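Local coordinates for protein N-acetyl-beta-D glucosaminidase (Rhizomucor miehei CAU432, PDB 4ZM6) that probably hydrolyses terminal N-acetyl-beta-D-glucosamine residues and transfers acetyl groups from acetyl-CoA to glucosamine, combining a family 3 glycosidase with GCN5-related acetyltransferase domains, at residues A[783-788]-A[792-797]. Residues are numbered along the deposited sequence; the frame is centred on the assembly and turned at random.
Sequences IWTDDK and ERSGGM
Glu792 meets the 783-788 loop backbone to backbone: its N lies 4.2 Å from Thr785 O, too far for a hydrogen bond. Thr785 CA and Glu792 CA, 5.9 Å apart, mark the nearest approach of the two chain paths. The CB of Glu792 points away from the loop, but the side chain folds back, and its OE2 ends 5.4 Å from Asp787 OD1. These two like charges are not in contact and probably repel each other mildly, both residues being exposed, while OE1 of Glu792 is hydrogen-bonded to His773. At Arg793 the backbone makes an inverse gamma turn, with a weak bond from Ser794 N to Glu792 O, and the chain passes from it into strand 794-802. Ser794, the first residue of that strand, directs its CB at the loop. Its OG is 4.0 Å from CG2 of Thr785, a loose van der Waals contact between a hydroxyl oxygen and a methyl. With OG1 of Thr785 at chi1 56°, between backbone N and carbonyl carbon, CG2 is left anti to the carbonyl carbon and faces the serine. The OG of the buried Ser794 does not depend on Thr785 for a polar partner, since it is hydrogen-bonded to Thr772 OG1 and Gly791 O. Beyond Ser794, Gly795, Gly796 and Met797 carry the strand away from the loop, and Met797 packs on helix 811-825. The loop has its own internal brace beyond Thr785: Asp786 OD1 accepts from Lys788 N at 2.8 Å, nearly straight at 168°, on the anti side of the carboxylate. This bond closes an Asx turn. The two segments touch at few points, where the long loop joining antiparallel neighbours 763-771 and 794-802 ends, in the mixed beta-sheet of the C-terminal N-acetyltransferase (GNAT-like) region, away from the acetyl-CoA pocket.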
ATOM      1  N   ILE A 783     -28.069  22.131   4.716  1.00 44.45           N
ATOM      2  CA  ILE A 783     -27.264  21.988   5.928  1.00 44.43           C
ATOM      3  C   ILE A 783     -27.116  23.322   6.666  1.00 45.18           C
ATOM      4  O   ILE A 783     -26.589  23.364   7.780  1.00 45.84           O
ATOM      5  CB  ILE A 783     -25.866  21.402   5.619  1.00 43.91           C
ATOM      6  CG1 ILE A 783     -25.043  22.348   4.730  1.00 45.67           C
ATOM      7  CG2 ILE A 783     -25.997  20.047   4.944  1.00 42.94           C
ATOM      8  CD1 ILE A 783     -23.593  21.938   4.564  1.00 45.68           C
ATOM      9  N   TRP A 784     -27.598  24.403   6.061  1.00 44.61           N
ATOM     10  CA  TRP A 784     -27.365  25.741   6.586  1.00 46.48           C
ATOM     11  C   TRP A 784     -28.494  26.151   7.529  1.00 48.28           C
ATOM     12  O   TRP A 784     -29.113  27.202   7.351  1.00 49.17           O
ATOM     13  CB  TRP A 784     -27.238  26.744   5.430  1.00 45.51           C
ATOM     14  CG  TRP A 784     -26.218  26.352   4.405  1.00 43.70           C
ATOM     15  CD1 TRP A 784     -26.435  26.110   3.076  1.00 42.63           C
ATOM     16  CD2 TRP A 784     -24.823  26.149   4.626  1.00 42.61           C
ATOM     17  NE1 TRP A 784     -25.260  25.767   2.459  1.00 41.48           N
ATOM     18  CE2 TRP A 784     -24.253  25.786   3.389  1.00 42.35           C
ATOM     19  CE3 TRP A 784     -23.995  26.243   5.750  1.00 43.24           C
ATOM     20  CZ2 TRP A 784     -22.890  25.515   3.246  1.00 42.70           C
ATOM     21  CZ3 TRP A 784     -22.633  25.971   5.605  1.00 42.62           C
ATOM     22  CH2 TRP A 784     -22.099  25.609   4.363  1.00 41.88           C
ATOM     23  N   THR A 785     -28.738  25.330   8.546  1.00 49.82           N
ATOM     24  CA  THR A 785     -29.896  25.502   9.426  1.00 52.35           C
ATOM     25  C   THR A 785     -29.603  26.332  10.677  1.00 53.54           C
ATOM     26  O   THR A 785     -30.466  26.464  11.546  1.00 56.43           O
ATOM     27  CB  THR A 785     -30.466  24.139   9.869  1.00 53.32           C
ATOM     28  OG1 THR A 785     -29.435  23.368  10.502  1.00 55.44           O
ATOM     29  CG2 THR A 785     -31.021  23.371   8.674  1.00 52.94           C
ATOM     30  N   ASP A 786     -28.405  26.902  10.765  1.00 54.86           N
ATOM     31  CA  ASP A 786     -28.041  27.763  11.890  1.00 56.03           C
ATOM     32  C   ASP A 786     -29.015  28.938  11.978  1.00 59.55           C
ATOM     33  O   ASP A 786     -29.516  29.409  10.957  1.00 60.73           O
ATOM     34  CB  ASP A 786     -26.603  28.258  11.709  1.00 54.23           C
ATOM     35  CG  ASP A 786     -26.119  29.093  12.867  1.00 53.68           C
ATOM     36  OD1 ASP A 786     -26.432  30.302  12.893  1.00 54.38           O
ATOM     37  OD2 ASP A 786     -25.408  28.547  13.737  1.00 53.05           O
ATOM     38  N   ASP A 787     -29.275  29.416  13.192  1.00 62.60           N
ATOM     39  CA  ASP A 787     -30.230  30.514  13.400  1.00 66.57           C
ATOM     40  C   ASP A 787     -29.907  31.765  12.573  1.00 65.78           C
ATOM     41  O   ASP A 787     -30.815  32.492  12.174  1.00 68.54           O
ATOM     42  CB  ASP A 787     -30.309  30.899  14.881  1.00 70.63           C
ATOM     43  CG  ASP A 787     -30.835  29.776  15.752  1.00 75.75           C
ATOM     44  OD1 ASP A 787     -30.694  28.593  15.360  1.00 81.85           O
ATOM     45  OD2 ASP A 787     -31.383  30.074  16.836  1.00 78.66           O
ATOM     46  N   LYS A 788     -28.623  32.014  12.317  1.00 62.80           N
ATOM     47  CA  LYS A 788     -28.203  33.217  11.601  1.00 61.45           C
ATOM     48  C   LYS A 788     -28.326  33.084  10.076  1.00 61.31           C
ATOM     49  O   LYS A 788     -28.110  34.055   9.352  1.00 62.23           O
ATOM     50  CB  LYS A 788     -26.768  33.586  11.993  1.00 58.64           C
ATOM     51  N   GLU A 792     -34.606  26.800  11.844  1.00 64.78           N
ATOM     52  CA  GLU A 792     -35.198  25.486  12.036  1.00 66.09           C
ATOM     53  C   GLU A 792     -36.361  25.324  11.066  1.00 64.82           C
ATOM     54  O   GLU A 792     -36.522  24.278  10.441  1.00 63.01           O
ATOM     55  CB  GLU A 792     -35.726  25.356  13.462  1.00 69.06           C
ATOM     56  CG  GLU A 792     -34.643  25.325  14.523  1.00 71.36           C
ATOM     57  CD  GLU A 792     -34.068  23.940  14.700  1.00 74.71           C
ATOM     58  OE1 GLU A 792     -34.826  23.042  15.124  1.00 77.49           O
ATOM     59  OE2 GLU A 792     -32.867  23.748  14.413  1.00 79.31           O
ATOM     60  N   ARG A 793     -37.176  26.372  10.965  1.00 65.07           N
ATOM     61  CA  ARG A 793     -38.332  26.383  10.077  1.00 65.24           C
ATOM     62  C   ARG A 793     -37.851  26.726   8.672  1.00 61.71           C
ATOM     63  O   ARG A 793     -37.980  27.860   8.202  1.00 62.84           O
ATOM     64  CB  ARG A 793     -39.395  27.373  10.582  1.00 67.74           C
ATOM     65  CG  ARG A 793     -39.960  27.052  11.967  1.00 71.47           C
ATOM     66  CD  ARG A 793     -41.083  26.010  11.948  1.00 77.14           C
ATOM     67  NE  ARG A 793     -40.744  24.783  11.207  1.00 82.27           N
ATOM     68  CZ  ARG A 793     -40.238  23.662  11.730  1.00 82.67           C
ATOM     69  NH1 ARG A 793     -39.991  23.550  13.034  1.00 84.72           N
ATOM     70  NH2 ARG A 793     -39.973  22.632  10.929  1.00 81.29           N
ATOM     71  N   SER A 794     -37.299  25.715   8.010  1.00 56.40           N
ATOM     72  CA  SER A 794     -36.585  25.900   6.761  1.00 53.13           C
ATOM     73  C   SER A 794     -36.702  24.690   5.847  1.00 52.36           C
ATOM     74  O   SER A 794     -36.873  23.555   6.305  1.00 53.81           O
ATOM     75  CB  SER A 794     -35.111  26.149   7.061  1.00 53.10           C
ATOM     76  OG  SER A 794     -34.563  25.074   7.803  1.00 51.09           O
ATOM     77  N   GLY A 795     -36.579  24.944   4.550  1.00 50.57           N
ATOM     78  CA  GLY A 795     -36.651  23.893   3.537  1.00 49.56           C
ATOM     79  C   GLY A 795     -36.191  24.416   2.192  1.00 47.37           C
ATOM     80  O   GLY A 795     -35.537  25.449   2.124  1.00 47.29           O
ATOM     81  N   GLY A 796     -36.533  23.713   1.121  1.00 45.58           N
ATOM     82  CA  GLY A 796     -36.151  24.144  -0.212  1.00 45.90           C
ATOM     83  C   GLY A 796     -36.545  23.154  -1.284  1.00 47.68           C
ATOM     84  O   GLY A 796     -37.289  22.207  -1.027  1.00 50.17           O
ATOM     85  N   MET A 797     -36.036  23.371  -2.492  1.00 48.71           N
ATOM     86  CA  MET A 797     -36.340  22.499  -3.622  1.00 49.34           C
ATOM     87  C   MET A 797     -35.126  22.343  -4.534  1.00 47.24           C
ATOM     88  O   MET A 797     -34.151  23.081  -4.407  1.00 44.99           O
ATOM     89  CB  MET A 797     -37.528  23.052  -4.417  1.00 51.19           C
ATOM     90  CG  MET A 797     -37.216  24.304  -5.224  1.00 51.92           C
ATOM     91  SD  MET A 797     -38.692  25.085  -5.891  1.00 53.26           S
ATOM     92  CE  MET A 797     -39.328  25.845  -4.409  1.00 53.34           C
TER